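Local structure of aspartate--tRNA(Asp/Asn) ligase (1WYD) at residues Q47-K52 against E86-E91; R277-E282 against I319-S324; P303-L308 against D345-F350. The protein attaches L-aspartate to both tRNA(Asp) and tRNA(Asn), probably activating it first with ATP to form aspartyl-adenylate. All coordinates share one frame; numbering follows the deposited sequence.

Contact 1 (Q47-K52 against E86-E91); sequences QVVVDK and ELHAEE
V48 and V49 pair in parallel with L87 and H88 where the third and fifth strands of the OB-fold barrel meet. Three nearly straight backbone bonds hold the pair. L87 N gives to Q47 O at 3.0 Å, V49 N to L87 O at 2.7 Å, and A89 N to V49 O at 2.6 Å. V48 and L87 send their side chains to one face, with V48 CB 4.0 Å from L87 CB. The A89 methyl bridges V48 CG2 and V50 CG2. On the face of V49 and H88, the E86 side chain, its CG between the backbone nitrogen and the carbonyl carbon (chi1 34°), runs extended toward V49. E86 OE1 lies 3.6 Å from V49 CG2. E86 OE2 accepts a bond from H88 NE2 at a doubtfully short 2.5 Å, the carboxylate carbon at the imidazole edge, in plane. This bond probably helps fix the imidazole, which also meets V49 CG2 obliquely. Replacing E86 by an alanine would probably open a gap beside V49 CG2 and leave H88 NE2 without its carboxylate partner. Strands 34-41 and 68-77 flank the pair through backbone bonds. Such a parallel pair among antiparallel neighbours is characteristic of OB-fold barrel closure.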
loop_
_atom_site.group_PDB
_atom_site.type_symbol
_atom_site.label_atom_id
_atom_site.label_comp_id
_atom_site.label_asym_id
_atom_site.label_seq_id
_atom_site.Cartn_x
_atom_site.Cartn_y
_atom_site.Cartn_z
ATOM N N GLN B 47 0.341 -34.445 -9.717
ATOM C CA GLN B 47 0.759 -35.812 -9.393
ATOM C C GLN B 47 1.830 -36.189 -10.386
ATOM O O GLN B 47 1.606 -36.100 -11.588
ATOM C CB GLN B 47 -0.431 -36.786 -9.523
ATOM C CG GLN B 47 -0.140 -38.260 -9.235
ATOM C CD GLN B 47 -1.424 -39.099 -9.144
ATOM O OE1 GLN B 47 -1.778 -39.824 -10.091
ATOM N NE2 GLN B 47 -2.115 -39.006 -8.004
ATOM N N VAL B 48 2.993 -36.594 -9.900
ATOM C CA VAL B 48 3.999 -37.121 -10.792
ATOM C C VAL B 48 4.272 -38.578 -10.459
ATOM O O VAL B 48 4.196 -38.986 -9.303
ATOM C CB VAL B 48 5.300 -36.191 -10.954
ATOM C CG1 VAL B 48 5.177 -34.880 -10.206
ATOM C CG2 VAL B 48 6.646 -36.901 -10.667
ATOM N N VAL B 49 4.557 -39.359 -11.493
ATOM C CA VAL B 49 4.892 -40.769 -11.354
ATOM C C VAL B 49 6.343 -41.017 -11.826
ATOM O O VAL B 49 6.814 -40.423 -12.795
ATOM C CB VAL B 49 3.856 -41.677 -12.106
ATOM C CG1 VAL B 49 3.923 -43.140 -11.630
ATOM C CG2 VAL B 49 2.434 -41.158 -11.923
ATOM N N VAL B 50 7.048 -41.860 -11.085
ATOM C CA VAL B 50 8.383 -42.310 -11.446
ATOM C C VAL B 50 8.318 -43.823 -11.381
ATOM O O VAL B 50 8.283 -44.394 -10.286
ATOM C CB VAL B 50 9.481 -41.829 -10.445
ATOM C CG1 VAL B 50 10.830 -41.754 -11.126
ATOM C CG2 VAL B 50 9.132 -40.487 -9.819
ATOM N N ASP B 51 8.270 -44.478 -12.540
ATOM C CA ASP B 51 8.281 -45.936 -12.553
ATOM C C ASP B 51 9.698 -46.460 -12.386
ATOM O O ASP B 51 10.665 -45.697 -12.474
ATOM C CB ASP B 51 7.531 -46.564 -13.753
ATOM C CG ASP B 51 7.925 -45.975 -15.092
ATOM O OD1 ASP B 51 9.146 -45.809 -15.337
ATOM O OD2 ASP B 51 7.071 -45.676 -15.979
ATOM N N LYS B 52 9.796 -47.760 -12.116
ATOM C CA LYS B 52 11.058 -48.414 -11.790
ATOM C C LYS B 52 12.187 -48.153 -12.791
ATOM O O LYS B 52 13.318 -47.914 -12.385
ATOM C CB LYS B 52 10.845 -49.932 -11.609
ATOM C CG LYS B 52 10.267 -50.334 -10.237
ATOM C CD LYS B 52 11.372 -50.537 -9.166
ATOM C CE LYS B 52 10.808 -50.573 -7.729
ATOM N NZ LYS B 52 11.861 -50.836 -6.682
ATOM N N GLU B 86 -1.385 -36.604 -15.052
ATOM C CA GLU B 86 -0.206 -36.860 -14.260
ATOM C C GLU B 86 1.016 -36.751 -15.174
ATOM O O GLU B 86 0.915 -36.942 -16.387
ATOM C CB GLU B 86 -0.269 -38.242 -13.586
ATOM C CG GLU B 86 -0.966 -39.326 -14.385
ATOM C CD GLU B 86 -0.654 -40.725 -13.886
ATOM O OE1 GLU B 86 -1.044 -41.070 -12.737
ATOM O OE2 GLU B 86 -0.016 -41.483 -14.660
ATOM N N LEU B 87 2.159 -36.437 -14.558
ATOM C CA LEU B 87 3.442 -36.283 -15.217
ATOM C C LEU B 87 4.255 -37.531 -14.971
ATOM O O LEU B 87 4.455 -37.917 -13.822
ATOM C CB LEU B 87 4.184 -35.107 -14.589
ATOM C CG LEU B 87 4.981 -34.099 -15.424
ATOM C CD1 LEU B 87 6.096 -33.568 -14.608
ATOM C CD2 LEU B 87 5.483 -34.689 -16.708
ATOM N N HIS B 88 4.741 -38.159 -16.039
ATOM C CA HIS B 88 5.547 -39.363 -15.906
ATOM C C HIS B 88 6.998 -38.939 -15.937
ATOM O O HIS B 88 7.505 -38.530 -16.967
ATOM C CB HIS B 88 5.199 -40.372 -17.009
ATOM C CG HIS B 88 3.925 -41.125 -16.750
ATOM N ND1 HIS B 88 3.668 -42.369 -17.291
ATOM C CD2 HIS B 88 2.836 -40.811 -16.000
ATOM C CE1 HIS B 88 2.479 -42.786 -16.891
ATOM N NE2 HIS B 88 1.955 -41.862 -16.104
ATOM N N ALA B 89 7.670 -39.004 -14.799
ATOM C CA ALA B 89 8.959 -38.335 -14.688
ATOM C C ALA B 89 10.054 -39.006 -15.526
ATOM O O ALA B 89 10.128 -40.252 -15.586
ATOM C CB ALA B 89 9.372 -38.229 -13.248
ATOM N N GLU B 90 10.893 -38.187 -16.167
ATOM C CA GLU B 90 12.065 -38.688 -16.884
ATOM C C GLU B 90 13.351 -38.167 -16.247
ATOM O O GLU B 90 14.391 -38.846 -16.239
ATOM C CB GLU B 90 12.019 -38.296 -18.368
ATOM C CG GLU B 90 10.788 -38.792 -19.128
ATOM C CD GLU B 90 10.867 -40.263 -19.553
ATOM O OE1 GLU B 90 11.929 -40.713 -20.050
ATOM O OE2 GLU B 90 9.850 -40.980 -19.396
ATOM N N GLU B 91 13.271 -36.948 -15.717
ATOM C CA GLU B 91 14.412 -36.288 -15.088
ATOM C C GLU B 91 13.936 -35.384 -13.968
ATOM O O GLU B 91 12.960 -34.645 -14.143
ATOM C CB GLU B 91 15.205 -35.474 -16.108
ATOM C CG GLU B 91 16.611 -35.133 -15.646
ATOM C CD GLU B 91 17.388 -34.311 -16.666
ATOM O OE1 GLU B 91 18.585 -34.057 -16.426
ATOM O OE2 GLU B 91 16.808 -33.921 -17.707
#

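Contact 2 (R277-E282 against I319-S324); sequences RLKYTE and IVDWPS
Two backbone bonds join R277-E282 to I319-S324. V320 N gives to L278 O at 3.1 Å, and Y280 N gives to V320 O at 3.0 Å. The second bond takes up an amide at the start of helix 280-289. R277 and D321 meet through a water, 2.6 Å from R277 NH2 and 2.6 Å from D321 OD1. This carboxylate also pairs with K334 and receives a bond from Y235. A second water links D321 O to T281 N and T281 OG1. W322 NE1 reaches back to I319 O at 2.6 Å, but comes from above the carbonyl plane, 48° out of it. The two parallel strands lie next to each other at one end of the class II synthetase catalytic sheet. Helices 280-289 and 302-312 connect them, a beta-alpha-beta crossover. V320 CG1 lies over one face of the R277 guanidinium. Y280 turns its ring to P323 and W322 because chi1 (159°) swings CG away from the backbone nitrogen. P323 CD sits over the centre of the Y280 ring, 3.4 Å from the centroid, a CH-pi contact. Y280 CD1 comes over the W322 face near its rim, 3.4 Å from W322 CE3, with the planes at 40°. The Y280 hydroxyl bonds to D298 O. I319 CG2 packs against Y280 CB.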
loop_
_atom_site.group_PDB
_atom_site.type_symbol
_atom_site.label_atom_id
_atom_site.label_comp_id
_atom_site.label_asym_id
_atom_site.label_seq_id
_atom_site.Cartn_x
_atom_site.Cartn_y
_atom_site.Cartn_z
ATOM N N ARG B 277 -29.359 -0.196 8.207
ATOM C CA ARG B 277 -28.894 0.799 9.199
ATOM C C ARG B 277 -29.710 0.711 10.458
ATOM O O ARG B 277 -30.936 0.628 10.413
ATOM C CB ARG B 277 -28.917 2.265 8.729
ATOM C CG ARG B 277 -29.428 2.530 7.331
ATOM C CD ARG B 277 -29.112 3.930 6.776
ATOM N NE ARG B 277 -29.143 5.021 7.765
ATOM C CZ ARG B 277 -28.358 6.113 7.701
ATOM N NH1 ARG B 277 -27.493 6.254 6.703
ATOM N NH2 ARG B 277 -28.436 7.075 8.622
ATOM N N LEU B 278 -29.016 0.745 11.584
ATOM C CA LEU B 278 -29.641 0.702 12.865
ATOM C C LEU B 278 -29.044 1.845 13.636
ATOM O O LEU B 278 -27.809 1.940 13.749
ATOM C CB LEU B 278 -29.279 -0.623 13.518
ATOM C CG LEU B 278 -29.801 -0.943 14.906
ATOM C CD1 LEU B 278 -31.260 -1.265 14.802
ATOM C CD2 LEU B 278 -29.053 -2.112 15.443
ATOM N N LYS B 279 -29.895 2.736 14.144
ATOM C CA LYS B 279 -29.431 3.851 14.973
ATOM C C LYS B 279 -28.942 3.288 16.275
ATOM O O LYS B 279 -29.434 2.263 16.722
ATOM C CB LYS B 279 -30.535 4.881 15.247
ATOM C CG LYS B 279 -31.307 5.355 14.010
ATOM C CD LYS B 279 -32.541 6.142 14.422
ATOM C CE LYS B 279 -32.684 7.406 13.602
ATOM N NZ LYS B 279 -33.443 7.160 12.333
ATOM N N TYR B 280 -27.945 3.949 16.865
ATOM C CA TYR B 280 -27.369 3.540 18.143
ATOM C C TYR B 280 -28.471 3.531 19.219
ATOM O O TYR B 280 -28.588 2.584 19.986
ATOM C CB TYR B 280 -26.240 4.489 18.504
ATOM C CG TYR B 280 -25.882 4.532 19.970
ATOM C CD1 TYR B 280 -24.909 3.713 20.468
ATOM C CD2 TYR B 280 -26.511 5.408 20.855
ATOM C CE1 TYR B 280 -24.547 3.741 21.806
ATOM C CE2 TYR B 280 -26.169 5.432 22.198
ATOM C CZ TYR B 280 -25.176 4.589 22.655
ATOM O OH TYR B 280 -24.788 4.559 23.972
ATOM N N THR B 281 -29.266 4.607 19.238
ATOM C CA THR B 281 -30.470 4.765 20.082
ATOM C C THR B 281 -31.351 3.508 20.138
ATOM O O THR B 281 -31.748 3.043 21.219
ATOM C CB THR B 281 -31.305 5.999 19.559
ATOM O OG1 THR B 281 -30.532 7.199 19.699
ATOM C CG2 THR B 281 -32.515 6.283 20.440
ATOM N N GLU B 282 -31.638 2.980 18.956
ATOM C CA GLU B 282 -32.425 1.783 18.751
ATOM C C GLU B 282 -31.687 0.522 19.216
ATOM O O GLU B 282 -32.307 -0.397 19.769
ATOM C CB GLU B 282 -32.675 1.676 17.260
ATOM C CG GLU B 282 -34.028 1.199 16.799
ATOM C CD GLU B 282 -34.010 1.075 15.290
ATOM O OE1 GLU B 282 -33.588 2.066 14.616
ATOM O OE2 GLU B 282 -34.371 -0.021 14.778
ATOM N N ILE B 319 -24.013 0.446 12.522
ATOM C CA ILE B 319 -24.534 1.207 13.647
ATOM C C ILE B 319 -24.173 2.698 13.509
ATOM O O ILE B 319 -23.030 3.116 13.793
ATOM C CB ILE B 319 -24.073 0.679 14.989
ATOM C CG1 ILE B 319 -24.427 -0.791 15.158
ATOM C CG2 ILE B 319 -24.762 1.482 16.084
ATOM C CD1 ILE B 319 -24.054 -1.313 16.549
ATOM N N VAL B 320 -25.182 3.480 13.126
ATOM C CA VAL B 320 -25.073 4.910 12.827
ATOM C C VAL B 320 -25.489 5.842 13.979
ATOM O O VAL B 320 -26.105 5.424 14.964
ATOM C CB VAL B 320 -25.881 5.268 11.541
ATOM C CG1 VAL B 320 -25.476 4.380 10.386
ATOM C CG2 VAL B 320 -27.347 5.166 11.788
ATOM N N ASP B 321 -25.156 7.115 13.837
ATOM C CA ASP B 321 -25.588 8.136 14.772
ATOM C C ASP B 321 -25.223 7.849 16.259
ATOM O O ASP B 321 -26.090 7.938 17.138
ATOM C CB ASP B 321 -27.102 8.448 14.585
ATOM C CG ASP B 321 -27.447 8.931 13.153
ATOM O OD1 ASP B 321 -28.637 8.994 12.781
ATOM O OD2 ASP B 321 -26.593 9.287 12.322
ATOM N N TRP B 322 -23.950 7.554 16.551
ATOM C CA TRP B 322 -23.496 7.424 17.964
ATOM C C TRP B 322 -23.560 8.745 18.802
ATOM O O TRP B 322 -23.630 9.839 18.229
ATOM C CB TRP B 322 -22.068 6.833 18.020
ATOM C CG TRP B 322 -21.966 5.412 17.498
ATOM C CD1 TRP B 322 -22.043 5.020 16.204
ATOM C CD2 TRP B 322 -21.770 4.213 18.268
ATOM N NE1 TRP B 322 -21.916 3.656 16.109
ATOM C CE2 TRP B 322 -21.753 3.132 17.361
ATOM C CE3 TRP B 322 -21.613 3.942 19.641
ATOM C CZ2 TRP B 322 -21.574 1.801 17.766
ATOM C CZ3 TRP B 322 -21.437 2.617 20.050
ATOM C CH2 TRP B 322 -21.416 1.558 19.106
ATOM N N PRO B 323 -23.539 8.664 20.143
ATOM C CA PRO B 323 -23.345 9.874 20.970
ATOM C C PRO B 323 -22.037 10.601 20.680
ATOM O O PRO B 323 -20.976 9.963 20.564
ATOM C CB PRO B 323 -23.332 9.345 22.409
ATOM C CG PRO B 323 -23.248 7.863 22.297
ATOM C CD PRO B 323 -23.753 7.467 20.971
ATOM N N SER B 324 -22.135 11.922 20.565
ATOM C CA SER B 324 -21.007 12.789 20.272
ATOM C C SER B 324 -19.942 12.616 21.316
ATOM O O SER B 324 -18.761 12.750 21.052
ATOM C CB SER B 324 -21.455 14.250 20.285
ATOM O OG SER B 324 -22.618 14.416 19.491
HETATM O O HOH W 1 -29.713 8.021 10.681
HETATM O O HOH W 2 -28.874 6.945 17.722
#

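Contact 3 (P303-L308 against D345-F350)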
loop_
_atom_site.group_PDB
_atom_site.type_symbol
_atom_site.label_atom_id
_atom_site.label_comp_id
_atom_site.label_asym_id
_atom_site.label_seq_id
_atom_site.Cartn_x
_atom_site.Cartn_y
_atom_site.Cartn_z
ATOM N N PRO B 303 -19.990 -8.563 23.490
ATOM C CA PRO B 303 -21.125 -9.283 24.091
ATOM C C PRO B 303 -22.445 -8.707 23.575
ATOM O O PRO B 303 -23.277 -9.513 23.159
ATOM C CB PRO B 303 -20.961 -9.046 25.598
ATOM C CG PRO B 303 -19.877 -7.946 25.722
ATOM C CD PRO B 303 -19.009 -8.141 24.511
ATOM N N GLU B 304 -22.595 -7.375 23.518
ATOM C CA GLU B 304 -23.795 -6.733 22.944
ATOM C C GLU B 304 -23.993 -6.955 21.440
ATOM O O GLU B 304 -25.134 -7.163 20.974
ATOM C CB GLU B 304 -23.829 -5.230 23.266
ATOM C CG GLU B 304 -24.304 -4.944 24.687
ATOM C CD GLU B 304 -23.173 -4.942 25.721
ATOM O OE1 GLU B 304 -22.703 -6.031 26.114
ATOM O OE2 GLU B 304 -22.762 -3.835 26.146
ATOM N N LEU B 305 -22.893 -6.893 20.684
ATOM C CA LEU B 305 -22.940 -7.108 19.233
ATOM C C LEU B 305 -23.439 -8.507 18.916
ATOM O O LEU B 305 -24.152 -8.715 17.926
ATOM C CB LEU B 305 -21.579 -6.890 18.602
ATOM C CG LEU B 305 -20.971 -5.502 18.670
ATOM C CD1 LEU B 305 -19.533 -5.562 18.165
ATOM C CD2 LEU B 305 -21.788 -4.499 17.846
ATOM N N ARG B 306 -23.094 -9.461 19.771
ATOM C CA ARG B 306 -23.643 -10.818 19.637
ATOM C C ARG B 306 -25.169 -10.836 19.679
ATOM O O ARG B 306 -25.800 -11.413 18.796
ATOM C CB ARG B 306 -23.061 -11.780 20.665
ATOM C CG ARG B 306 -21.658 -12.244 20.296
ATOM C CD ARG B 306 -21.158 -13.455 21.088
ATOM N NE ARG B 306 -19.831 -13.871 20.631
ATOM C CZ ARG B 306 -18.690 -13.527 21.245
ATOM N NH1 ARG B 306 -18.719 -12.768 22.364
ATOM N NH2 ARG B 306 -17.522 -13.953 20.746
ATOM N N ILE B 307 -25.740 -10.166 20.678
ATOM C CA ILE B 307 -27.184 -10.132 20.856
ATOM C C ILE B 307 -27.785 -9.324 19.709
ATOM O O ILE B 307 -28.828 -9.701 19.142
ATOM C CB ILE B 307 -27.546 -9.533 22.238
ATOM C CG1 ILE B 307 -26.856 -10.303 23.361
ATOM C CG2 ILE B 307 -29.045 -9.534 22.473
ATOM C CD1 ILE B 307 -26.239 -9.383 24.398
ATOM N N LEU B 308 -27.118 -8.226 19.341
ATOM C CA LEU B 308 -27.595 -7.417 18.212
ATOM C C LEU B 308 -27.651 -8.261 16.952
ATOM O O LEU B 308 -28.629 -8.225 16.209
ATOM C CB LEU B 308 -26.737 -6.163 18.014
ATOM C CG LEU B 308 -27.054 -5.033 18.990
ATOM C CD1 LEU B 308 -26.257 -3.775 18.666
ATOM C CD2 LEU B 308 -28.569 -4.724 19.033
ATOM N N ASP B 345 -20.452 2.783 12.678
ATOM C CA ASP B 345 -19.618 1.583 12.611
ATOM C C ASP B 345 -20.258 0.616 11.626
ATOM O O ASP B 345 -21.487 0.544 11.551
ATOM C CB ASP B 345 -19.495 0.920 13.979
ATOM C CG ASP B 345 -18.772 1.801 14.985
ATOM O OD1 ASP B 345 -18.479 2.955 14.655
ATOM O OD2 ASP B 345 -18.488 1.454 16.137
ATOM N N LEU B 346 -19.438 -0.102 10.854
ATOM C CA LEU B 346 -19.949 -1.257 10.126
ATOM C C LEU B 346 -19.573 -2.526 10.855
ATOM O O LEU B 346 -18.381 -2.819 11.030
ATOM C CB LEU B 346 -19.458 -1.325 8.673
ATOM C CG LEU B 346 -19.994 -2.527 7.862
ATOM C CD1 LEU B 346 -21.565 -2.502 7.687
ATOM C CD2 LEU B 346 -19.337 -2.650 6.527
ATOM N N ILE B 347 -20.604 -3.270 11.269
ATOM C CA ILE B 347 -20.452 -4.571 11.916
ATOM C C ILE B 347 -20.731 -5.725 10.976
ATOM O O ILE B 347 -21.763 -5.735 10.253
ATOM C CB ILE B 347 -21.408 -4.697 13.118
ATOM C CG1 ILE B 347 -21.447 -3.402 13.940
ATOM C CG2 ILE B 347 -21.077 -5.951 13.956
ATOM C CD1 ILE B 347 -20.177 -3.137 14.764
ATOM N N TYR B 348 -19.839 -6.711 11.010
ATOM C CA TYR B 348 -20.118 -8.044 10.480
ATOM C C TYR B 348 -20.286 -9.069 11.592
ATOM O O TYR B 348 -19.311 -9.422 12.265
ATOM C CB TYR B 348 -19.004 -8.505 9.541
ATOM C CG TYR B 348 -19.145 -9.950 9.132
ATOM C CD1 TYR B 348 -18.293 -10.927 9.633
ATOM C CD2 TYR B 348 -20.141 -10.342 8.244
ATOM C CE1 TYR B 348 -18.421 -12.257 9.249
ATOM C CE2 TYR B 348 -20.268 -11.664 7.865
ATOM C CZ TYR B 348 -19.397 -12.612 8.363
ATOM O OH TYR B 348 -19.537 -13.936 7.975
ATOM N N LYS B 349 -21.511 -9.575 11.737
ATOM C CA LYS B 349 -21.972 -10.369 12.901
ATOM C C LYS B 349 -21.719 -9.707 14.260
ATOM O O LYS B 349 -22.528 -8.933 14.733
ATOM C CB LYS B 349 -21.446 -11.814 12.851
ATOM C CG LYS B 349 -21.902 -12.554 11.597
ATOM C CD LYS B 349 -21.680 -14.054 11.660
ATOM C CE LYS B 349 -21.925 -14.619 10.265
ATOM N NZ LYS B 349 -21.618 -16.069 10.087
ATOM N N PHE B 350 -20.582 -9.980 14.889
ATOM C CA PHE B 350 -20.222 -9.281 16.119
ATOM C C PHE B 350 -18.838 -8.643 16.034
ATOM O O PHE B 350 -18.195 -8.412 17.061
ATOM C CB PHE B 350 -20.277 -10.243 17.319
ATOM C CG PHE B 350 -19.349 -11.423 17.190
ATOM C CD1 PHE B 350 -19.817 -12.630 16.671
ATOM C CD2 PHE B 350 -18.007 -11.320 17.563
ATOM C CE1 PHE B 350 -18.963 -13.735 16.512
ATOM C CE2 PHE B 350 -17.145 -12.395 17.408
ATOM C CZ PHE B 350 -17.627 -13.618 16.875
#
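L305 on helix 302-312 faces F350, which follows K349 in the short turn between strands 343-348 and 351-358. The CA atoms of L305 and F350 are 4.7 Å apart. No hydrogen bond crosses the contact. The helix keeps its own bonding, with L308 N giving to E304 O at 2.8 Å. K349 O approaches L305 O, but its hydrogen-bond partner is the Y317 hydroxyl. Side chains make most of the contact, in part against backbone atoms.

L305 points at the turn and divides its branches. L305 CD1 lies 3.3 Å from F350 O. L305 CD2 meets I347 CD1 at 3.7 Å. L305 CB packs 3.8 Å from F350 CB. R306, the next residue, lies along the F350 ring. Its chain runs extended from CG to NE, side by side with the phenylalanine and pointing the same way. R306 CG touches F350 CB at 3.8 Å. Further out the guanidinium lies over one face of the ring. R306 CZ is 4.3 Å from the F350 ring centroid and 12° off the ring normal, a cation-pi contact. The two planes are tilted by 38°, and R306 NH2 comes down toward F350 CE2 at 3.7 Å. F350 holds its CG between the backbone nitrogen and the carbonyl carbon (chi1 59°), which stands the ring up alongside the arginine. The pair is partly open to solvent, while L305 and I347 are buried.

I347 also packs on E352, a predicted ATP and magnesium ligand on strand 351-358. On the helix, L308 touches Y317 and I319 of strand 316-320, and also A283 and I286 of helix 280-289. Helix 302-312 thus packs against the sheet at strands 316-320 and 343-348, with helix 280-289 as its neighbour.

Overall arrangement
From the N terminus, contact 1 comes first. It closes a loop of 33 residues within the OB-fold domain, bringing together strands 44-50 and 85-89, before the other two open. Its centre is about 63 Å from contact 2's and 53 Å from contact 3's, across the chain's centre. Contacts 2 and 3 lie in the catalytic domain, each closing a loop of 36 residues, and they cross. The order is 277-282, 303-308, 319-324, 345-350. Their centres are about 13 Å apart. I319 N meets D345 O at 2.7 Å, a probable hydrogen bond between adjacent strands. I319 CD1 also packs on L305 and L308. Contact 2 joins the edge strand to the sheet; contact 3 joins a helix to it.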